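Local structure of histone-lysine N-methyltransferase, H3 lysine-9 specific SUVH6 (Arabidopsis thaliana, 6A5K) at residues I89-D98 and K106-S114; R7-H18 and D76-L87. The protein probably methylates lysine 9 of histone H3, using S-adenosylmethionine as methyl donor, and probably binds methylated DNA through its SRA domain. The protein carries 1 engineered substitution. All blocks are in the same frame, centred on the assembly; numbering follows the deposited sequence.

Both contacts meet at helix 81-87, and their centres lie 16 Å apart. In contact 2 that helix and the strand before it receive the N-terminal helix 5-29; the chain then leaves the helix and enters the loop of contact 1, which leads into the hairpin 97-102/105-113. At the junction, Leu84 O probably accepts hydrogen bonds from Ile89 N, at 2.8 Å, and from His90 N. Contact 1 is buried within the SRA domain, its centre about 24 Å from that of the chain, whereas contact 2 is about 11 Å from it and faces the SET side. There the Arg7 side chain lies about 12 Å from a zinc ion; neither contact lines the S-adenosylmethionine pocket.

Contact 1 (I89-D98 and K106-S114); sequences IHKPSQAGID and KVATSIVAS
The imidazole of His90 lies between Val112 CG2 on one face and Pro92 CD on the other. Val112 CG2 stands 3.7 Å from the ring centroid, a CH-pi contact only slightly off the ring normal. At the rim, Ser110 OG meets His90 ND1 at 2.6 Å, while His90 NE2 gives an almost straight bond (178°) to Ala95 O, which lies in the ring plane. A histidine suits this place because both nitrogens find partners: one ties the ring to the neighbouring strand, the other braces its own loop. With chi1 at 62°, Ser110 OG sits between the backbone N and the carbonyl carbon, directed at His90.

Beyond the ring the backbones pair antiparallel. Val112 N bonds Gly96 O at 2.9 Å, and Asp98 N bonds Ser110 O at 2.8 Å. Beside them Ile97 and Ile111 point to the same face of the sheet, with Ile97 CG1 4.0 Å from Ile111 CG2. On the opposite face of the sheet, Asp98 OD2 accepts from Lys91 N, fastening the loop to the strand, and Asp98 OD1 is hydrogen-bonded to His64 NE2.

Asp98 O takes two amides from the same face of its carbonyl plane: Thr109 N at 2.6 Å and Ser110 N at 3.1 Å. Two residues opposite one make this a classic beta bulge, set in the hairpin 97-102/105-113 of the SRA domain.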
# COMPACT_ATOMS: atom_id res chain seq x y z
N ILE A 89 6.49 -7.64 -16.54
CA ILE A 89 7.71 -7.90 -15.78
C ILE A 89 8.15 -9.35 -15.95
O ILE A 89 9.34 -9.65 -16.07
CB ILE A 89 7.50 -7.63 -14.27
CG1 ILE A 89 7.23 -6.15 -14.01
CG2 ILE A 89 8.71 -8.09 -13.46
CD1 ILE A 89 6.87 -5.86 -12.57
N HIS A 90 7.17 -10.23 -15.93
CA HIS A 90 7.38 -11.67 -15.97
C HIS A 90 6.12 -12.26 -16.58
O HIS A 90 5.04 -12.13 -16.01
CB HIS A 90 7.64 -12.23 -14.56
CG HIS A 90 8.01 -13.68 -14.53
ND1 HIS A 90 9.29 -14.13 -14.78
CD2 HIS A 90 7.28 -14.78 -14.23
CE1 HIS A 90 9.32 -15.44 -14.66
NE2 HIS A 90 8.12 -15.86 -14.33
N LYS A 91 6.25 -12.88 -17.75
CA LYS A 91 5.07 -13.27 -18.53
C LYS A 91 4.42 -14.59 -18.10
O LYS A 91 3.20 -14.66 -18.03
CB LYS A 91 5.43 -13.32 -20.02
CG LYS A 91 5.82 -11.96 -20.60
CD LYS A 91 4.59 -11.09 -20.81
CE LYS A 91 4.97 -9.68 -21.24
NZ LYS A 91 5.92 -9.68 -22.39
N PRO A 92 5.22 -15.65 -17.83
CA PRO A 92 4.56 -16.92 -17.46
C PRO A 92 3.72 -16.81 -16.20
O PRO A 92 4.14 -16.20 -15.21
CB PRO A 92 5.74 -17.87 -17.23
CG PRO A 92 6.85 -17.31 -18.05
CD PRO A 92 6.68 -15.82 -17.94
N SER A 93 2.52 -17.39 -16.23
CA SER A 93 1.62 -17.33 -15.09
C SER A 93 2.09 -18.23 -13.96
O SER A 93 1.75 -18.00 -12.80
CB SER A 93 0.20 -17.71 -15.51
OG SER A 93 0.12 -19.10 -15.80
N GLN A 94 2.87 -19.25 -14.29
CA GLN A 94 3.29 -20.24 -13.31
C GLN A 94 4.79 -20.55 -13.34
O GLN A 94 5.41 -20.73 -12.29
CB GLN A 94 2.49 -21.53 -13.49
CG GLN A 94 0.98 -21.33 -13.40
CD GLN A 94 0.19 -22.59 -13.69
OE1 GLN A 94 0.77 -23.63 -14.03
NE2 GLN A 94 -1.13 -22.51 -13.57
N ALA A 95 5.37 -20.60 -14.54
CA ALA A 95 6.78 -20.96 -14.70
C ALA A 95 7.70 -19.96 -14.01
O ALA A 95 7.38 -18.77 -13.90
CB ALA A 95 7.13 -21.08 -16.17
N GLY A 96 8.84 -20.45 -13.54
CA GLY A 96 9.78 -19.62 -12.80
C GLY A 96 10.71 -18.80 -13.67
O GLY A 96 11.22 -17.77 -13.23
N ILE A 97 10.94 -19.24 -14.90
CA ILE A 97 11.88 -18.55 -15.79
C ILE A 97 11.19 -17.98 -17.03
O ILE A 97 10.47 -18.68 -17.73
CB ILE A 97 13.01 -19.49 -16.26
CG1 ILE A 97 13.73 -20.11 -15.06
CG2 ILE A 97 14.01 -18.72 -17.12
CD1 ILE A 97 14.68 -21.23 -15.44
N ASP A 98 11.43 -16.70 -17.29
CA ASP A 98 11.00 -16.06 -18.52
C ASP A 98 12.23 -15.66 -19.32
O ASP A 98 13.26 -15.23 -18.75
CB ASP A 98 10.13 -14.83 -18.22
CG ASP A 98 9.30 -14.39 -19.43
OD1 ASP A 98 9.24 -15.14 -20.42
OD2 ASP A 98 8.69 -13.30 -19.37
N LYS A 106 18.68 -17.67 -26.88
CA LYS A 106 17.68 -17.12 -25.98
C LYS A 106 18.34 -16.90 -24.64
O LYS A 106 19.16 -17.72 -24.21
CB LYS A 106 16.48 -18.06 -25.86
CG LYS A 106 15.66 -18.18 -27.14
CD LYS A 106 14.77 -19.41 -27.12
CE LYS A 106 13.91 -19.49 -28.38
NZ LYS A 106 13.17 -20.78 -28.47
N VAL A 107 18.02 -15.79 -23.99
CA VAL A 107 18.54 -15.51 -22.67
C VAL A 107 17.37 -15.24 -21.74
O VAL A 107 16.31 -14.81 -22.19
CB VAL A 107 19.50 -14.30 -22.65
CG1 VAL A 107 20.72 -14.58 -23.52
CG2 VAL A 107 18.78 -13.03 -23.09
N ALA A 108 17.56 -15.53 -20.46
CA ALA A 108 16.51 -15.25 -19.48
C ALA A 108 16.28 -13.76 -19.35
O ALA A 108 17.21 -12.96 -19.40
CB ALA A 108 16.88 -15.84 -18.13
N THR A 109 15.02 -13.38 -19.16
CA THR A 109 14.68 -11.99 -18.89
C THR A 109 14.34 -11.82 -17.42
O THR A 109 14.63 -10.78 -16.82
CB THR A 109 13.50 -11.53 -19.74
OG1 THR A 109 12.42 -12.45 -19.57
CG2 THR A 109 13.89 -11.45 -21.22
N SER A 110 13.71 -12.84 -16.84
CA SER A 110 13.30 -12.69 -15.44
C SER A 110 13.08 -14.04 -14.77
O SER A 110 12.73 -15.00 -15.44
CB SER A 110 12.03 -11.85 -15.34
OG SER A 110 10.96 -12.49 -16.01
N ILE A 111 13.29 -14.10 -13.46
CA ILE A 111 12.98 -15.31 -12.71
C ILE A 111 12.19 -14.97 -11.45
O ILE A 111 12.38 -13.92 -10.85
CB ILE A 111 14.25 -16.11 -12.32
CG1 ILE A 111 15.16 -15.28 -11.40
CG2 ILE A 111 15.00 -16.57 -13.56
CD1 ILE A 111 16.43 -16.01 -10.96
N VAL A 112 11.30 -15.88 -11.07
CA VAL A 112 10.65 -15.77 -9.77
C VAL A 112 11.29 -16.77 -8.83
O VAL A 112 11.23 -17.98 -9.05
CB VAL A 112 9.13 -16.03 -9.86
CG1 VAL A 112 8.49 -15.88 -8.47
CG2 VAL A 112 8.49 -15.08 -10.85
N ALA A 113 11.93 -16.26 -7.77
CA ALA A 113 12.76 -17.10 -6.91
C ALA A 113 12.18 -17.23 -5.51
O ALA A 113 11.70 -16.27 -4.93
CB ALA A 113 14.17 -16.54 -6.84
N SER A 114 12.24 -18.45 -4.97
CA SER A 114 11.75 -18.71 -3.62
C SER A 114 12.88 -18.60 -2.60
O SER A 114 13.37 -17.50 -2.33
CB SER A 114 11.11 -20.09 -3.55
OG SER A 114 11.00 -20.53 -2.21

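Contact 2 (R7-H18 and D76-L87); sequences RNKVKETLRLFH and DEFQYRMELNIL
Leu87 fits between two residues one turn apart on the N-terminal helix: its CD1 is 3.7 Å from Leu14 CD2 and also touches Val10 CG1. The leucines cross at about a right angle, and the other branch of Leu14, CD1, reaches the Phe78 ring at CE2. Along the same face Ile86 sends CD1 to within 3.4 Å of Phe17 CD1, while its CG2 branch slides past Thr13 CG2. Threonine suits this border: its methyl packs inward, and its hydroxyl, lying anti to the carbonyl carbon (chi1 -60°), bonds back to Lys9 O. Tyr80 CD2 lies 3.7 Å from Phe17 CE2, near the plane of the Phe17 ring; the two side chains cross obliquely, with their ring planes at 82°.

Farther out, Glu83 passes its aliphatic CG against Phe17 and carries its carboxylate to the start of its own helix. There Glu83 OE2 accepts from Gln79 N at 2.7 Å and Tyr80 N at 2.9 Å, which helps to fix the carboxylate beside His18. His18 NE2 adds a weak bond to Glu83 OE2, and a water joins His18 ND1 to Gln79 OE1.

At the other end Arg7, bent at chi2 (58°), grips Asp76 end-on. Arg7 NH1 meets Asp76 OD2 at 2.7 Å and Arg7 NH2 meets Asp76 OD1 at 2.9 Å, both on the syn side, with the two flat groups nearly coplanar. Asp76 OD2 also accepts from Glu73 N, and Arg7 NH1 also reaches Gly71 O.

Across the helix, Arg15 forms a salt bridge with Asp484. Helix 5-29 thus packs obliquely on helix 81-87 of the SRA domain while also binding the SET domain, an interdomain helix consistent with the joined SRA-SET architecture of SUVH enzymes.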
# COMPACT_ATOMS: atom_id res chain seq x y z
N ARG A 7 5.92 5.71 -14.12
CA ARG A 7 5.72 5.31 -12.73
C ARG A 7 4.25 5.41 -12.33
O ARG A 7 3.68 4.48 -11.74
CB ARG A 7 6.57 6.17 -11.79
CG ARG A 7 6.44 5.78 -10.33
CD ARG A 7 6.81 4.32 -10.11
NE ARG A 7 6.95 3.97 -8.70
CZ ARG A 7 7.06 2.72 -8.26
NH1 ARG A 7 7.02 1.71 -9.12
NH2 ARG A 7 7.21 2.47 -6.96
N ASN A 8 3.64 6.55 -12.63
CA ASN A 8 2.22 6.72 -12.33
C ASN A 8 1.36 5.71 -13.08
O ASN A 8 0.42 5.15 -12.52
CB ASN A 8 1.77 8.15 -12.64
CG ASN A 8 1.91 9.08 -11.44
OD1 ASN A 8 2.59 8.77 -10.46
ND2 ASN A 8 1.27 10.23 -11.53
N LYS A 9 1.67 5.47 -14.35
CA LYS A 9 0.94 4.48 -15.15
C LYS A 9 0.99 3.09 -14.50
O LYS A 9 -0.03 2.40 -14.40
CB LYS A 9 1.50 4.40 -16.58
CG LYS A 9 1.22 5.62 -17.44
CD LYS A 9 1.80 5.44 -18.84
CE LYS A 9 1.81 6.75 -19.62
NZ LYS A 9 0.77 6.80 -20.68
N VAL A 10 2.18 2.68 -14.07
CA VAL A 10 2.35 1.39 -13.42
C VAL A 10 1.53 1.31 -12.12
O VAL A 10 0.75 0.36 -11.91
CB VAL A 10 3.83 1.11 -13.11
CG1 VAL A 10 3.99 -0.09 -12.17
CG2 VAL A 10 4.61 0.88 -14.42
N LYS A 11 1.67 2.33 -11.27
CA LYS A 11 0.97 2.30 -9.99
C LYS A 11 -0.55 2.31 -10.18
O LYS A 11 -1.26 1.56 -9.51
CB LYS A 11 1.42 3.47 -9.09
CG LYS A 11 2.87 3.34 -8.63
CD LYS A 11 3.16 4.17 -7.38
CE LYS A 11 3.10 5.66 -7.66
NZ LYS A 11 3.63 6.46 -6.51
N GLU A 12 -1.03 3.14 -11.09
CA GLU A 12 -2.47 3.22 -11.34
C GLU A 12 -3.01 1.94 -11.98
O GLU A 12 -4.17 1.58 -11.76
CB GLU A 12 -2.79 4.42 -12.22
CG GLU A 12 -2.58 5.75 -11.50
CD GLU A 12 -2.72 6.94 -12.42
OE1 GLU A 12 -3.10 6.74 -13.59
OE2 GLU A 12 -2.46 8.08 -11.98
N THR A 13 -2.19 1.26 -12.77
CA THR A 13 -2.63 0.00 -13.37
C THR A 13 -2.79 -1.06 -12.29
O THR A 13 -3.79 -1.80 -12.28
CB THR A 13 -1.64 -0.48 -14.46
OG1 THR A 13 -1.56 0.51 -15.50
CG2 THR A 13 -2.10 -1.80 -15.08
N LEU A 14 -1.83 -1.13 -11.37
CA LEU A 14 -1.95 -2.08 -10.26
C LEU A 14 -3.13 -1.72 -9.34
O LEU A 14 -3.81 -2.61 -8.82
CB LEU A 14 -0.65 -2.13 -9.44
CG LEU A 14 0.60 -2.64 -10.16
CD1 LEU A 14 1.81 -2.60 -9.21
CD2 LEU A 14 0.38 -4.03 -10.69
N ARG A 15 -3.35 -0.43 -9.16
CA ARG A 15 -4.44 0.07 -8.31
C ARG A 15 -5.79 -0.33 -8.93
O ARG A 15 -6.69 -0.81 -8.23
CB ARG A 15 -4.31 1.59 -8.14
CG ARG A 15 -5.08 2.18 -6.99
CD ARG A 15 -4.70 3.65 -6.78
NE ARG A 15 -3.30 3.81 -6.41
CZ ARG A 15 -2.52 4.79 -6.86
NH1 ARG A 15 -3.00 5.69 -7.69
NH2 ARG A 15 -1.25 4.87 -6.47
N LEU A 16 -5.91 -0.14 -10.24
CA LEU A 16 -7.09 -0.55 -10.98
C LEU A 16 -7.33 -2.06 -10.85
O LEU A 16 -8.44 -2.51 -10.56
CB LEU A 16 -6.96 -0.16 -12.45
CG LEU A 16 -8.17 -0.39 -13.35
CD1 LEU A 16 -9.31 0.56 -12.98
CD2 LEU A 16 -7.78 -0.24 -14.82
N PHE A 17 -6.26 -2.83 -11.05
CA PHE A 17 -6.33 -4.28 -10.91
C PHE A 17 -6.87 -4.70 -9.54
O PHE A 17 -7.81 -5.50 -9.44
CB PHE A 17 -4.96 -4.91 -11.14
CG PHE A 17 -4.90 -6.37 -10.81
CD1 PHE A 17 -5.46 -7.30 -11.66
CD2 PHE A 17 -4.30 -6.81 -9.64
CE1 PHE A 17 -5.41 -8.65 -11.37
CE2 PHE A 17 -4.25 -8.15 -9.34
CZ PHE A 17 -4.81 -9.08 -10.21
N HIS A 18 -6.30 -4.16 -8.47
CA HIS A 18 -6.74 -4.55 -7.14
C HIS A 18 -8.16 -4.05 -6.84
O HIS A 18 -8.91 -4.71 -6.11
CB HIS A 18 -5.75 -4.07 -6.08
CG HIS A 18 -4.54 -4.94 -5.99
ND1 HIS A 18 -4.55 -6.15 -5.33
CD2 HIS A 18 -3.30 -4.81 -6.52
CE1 HIS A 18 -3.36 -6.72 -5.45
NE2 HIS A 18 -2.58 -5.93 -6.17
N ASP A 76 9.53 -2.79 -5.20
CA ASP A 76 8.09 -2.86 -5.50
C ASP A 76 7.53 -4.23 -5.12
O ASP A 76 8.20 -5.25 -5.29
CB ASP A 76 7.80 -2.59 -6.98
CG ASP A 76 7.82 -1.10 -7.33
OD1 ASP A 76 7.92 -0.25 -6.42
OD2 ASP A 76 7.74 -0.79 -8.54
N GLU A 77 6.30 -4.25 -4.62
CA GLU A 77 5.69 -5.50 -4.19
C GLU A 77 4.39 -5.77 -4.92
O GLU A 77 3.72 -4.85 -5.40
CB GLU A 77 5.46 -5.49 -2.68
CG GLU A 77 6.76 -5.34 -1.89
CD GLU A 77 6.65 -5.82 -0.46
OE1 GLU A 77 5.52 -6.12 -0.02
OE2 GLU A 77 7.71 -5.91 0.22
N PHE A 78 4.05 -7.06 -5.00
CA PHE A 78 2.90 -7.55 -5.73
C PHE A 78 2.23 -8.65 -4.91
O PHE A 78 2.92 -9.45 -4.26
CB PHE A 78 3.33 -8.09 -7.10
CG PHE A 78 4.29 -7.20 -7.82
CD1 PHE A 78 5.67 -7.38 -7.69
CD2 PHE A 78 3.83 -6.14 -8.59
CE1 PHE A 78 6.56 -6.54 -8.33
CE2 PHE A 78 4.72 -5.30 -9.25
CZ PHE A 78 6.09 -5.50 -9.11
N GLN A 79 0.91 -8.69 -4.90
CA GLN A 79 0.19 -9.76 -4.21
C GLN A 79 0.07 -10.99 -5.10
O GLN A 79 0.28 -12.13 -4.65
CB GLN A 79 -1.21 -9.30 -3.79
CG GLN A 79 -1.97 -10.36 -2.99
CD GLN A 79 -3.38 -9.94 -2.66
OE1 GLN A 79 -3.71 -8.76 -2.67
NE2 GLN A 79 -4.24 -10.92 -2.37
N TYR A 80 -0.26 -10.77 -6.36
CA TYR A 80 -0.52 -11.86 -7.29
C TYR A 80 0.55 -11.95 -8.37
O TYR A 80 1.03 -10.94 -8.88
CB TYR A 80 -1.88 -11.68 -7.95
CG TYR A 80 -3.06 -11.70 -7.00
CD1 TYR A 80 -3.59 -12.90 -6.56
CD2 TYR A 80 -3.67 -10.52 -6.60
CE1 TYR A 80 -4.69 -12.92 -5.72
CE2 TYR A 80 -4.77 -10.54 -5.75
CZ TYR A 80 -5.27 -11.74 -5.32
OH TYR A 80 -6.36 -11.79 -4.49
N ARG A 81 0.90 -13.18 -8.73
CA ARG A 81 1.80 -13.43 -9.84
C ARG A 81 1.28 -12.78 -11.12
O ARG A 81 2.06 -12.31 -11.95
CB ARG A 81 1.99 -14.93 -10.05
CG ARG A 81 3.44 -15.39 -10.06
CD ARG A 81 3.52 -16.85 -10.49
NE ARG A 81 4.89 -17.36 -10.56
CZ ARG A 81 5.49 -18.00 -9.56
NH1 ARG A 81 4.86 -18.19 -8.41
NH2 ARG A 81 6.74 -18.43 -9.72
N MSE A 82 -0.04 -12.74 -11.27
CA MSE A 82 -0.68 -12.13 -12.44
C MSE A 82 -0.32 -10.65 -12.63
O MSE A 82 -0.33 -10.14 -13.76
CB MSE A 82 -2.20 -12.28 -12.36
CG MSE A 82 -2.71 -13.66 -12.76
SE MSE A 82 -3.24 -13.76 -14.63
CE MSE A 82 -1.50 -14.15 -15.41
N GLU A 83 0.00 -9.96 -11.54
CA GLU A 83 0.42 -8.56 -11.63
C GLU A 83 1.70 -8.45 -12.45
O GLU A 83 1.89 -7.48 -13.18
CB GLU A 83 0.62 -7.95 -10.24
CG GLU A 83 -0.64 -7.86 -9.38
CD GLU A 83 -0.36 -7.30 -7.99
OE1 GLU A 83 0.20 -6.19 -7.88
OE2 GLU A 83 -0.70 -7.97 -6.99
N LEU A 84 2.56 -9.45 -12.34
CA LEU A 84 3.81 -9.47 -13.10
C LEU A 84 3.53 -9.57 -14.60
O LEU A 84 4.25 -8.97 -15.41
CB LEU A 84 4.70 -10.64 -12.65
CG LEU A 84 5.01 -10.71 -11.15
CD1 LEU A 84 5.89 -11.93 -10.85
CD2 LEU A 84 5.67 -9.42 -10.67
N ASN A 85 2.49 -10.30 -14.96
CA ASN A 85 2.12 -10.42 -16.37
C ASN A 85 1.44 -9.15 -16.87
O ASN A 85 1.66 -8.72 -18.01
CB ASN A 85 1.20 -11.62 -16.60
CG ASN A 85 0.84 -11.81 -18.07
OD1 ASN A 85 1.70 -12.05 -18.92
ND2 ASN A 85 -0.45 -11.69 -18.38
N ILE A 86 0.61 -8.55 -16.03
CA ILE A 86 -0.09 -7.33 -16.41
C ILE A 86 0.89 -6.21 -16.77
O ILE A 86 0.67 -5.44 -17.71
CB ILE A 86 -1.05 -6.87 -15.29
CG1 ILE A 86 -2.21 -7.86 -15.20
CG2 ILE A 86 -1.57 -5.47 -15.56
CD1 ILE A 86 -3.02 -7.75 -13.92
N LEU A 87 2.01 -6.16 -16.04
CA LEU A 87 3.03 -5.13 -16.24
C LEU A 87 4.12 -5.54 -17.23
O LEU A 87 4.94 -4.71 -17.63
CB LEU A 87 3.69 -4.79 -14.90
CG LEU A 87 2.79 -4.20 -13.81
CD1 LEU A 87 3.62 -3.86 -12.55
CD2 LEU A 87 2.07 -2.97 -14.34
O HOH W 1 -6.05 -7.22 -3.08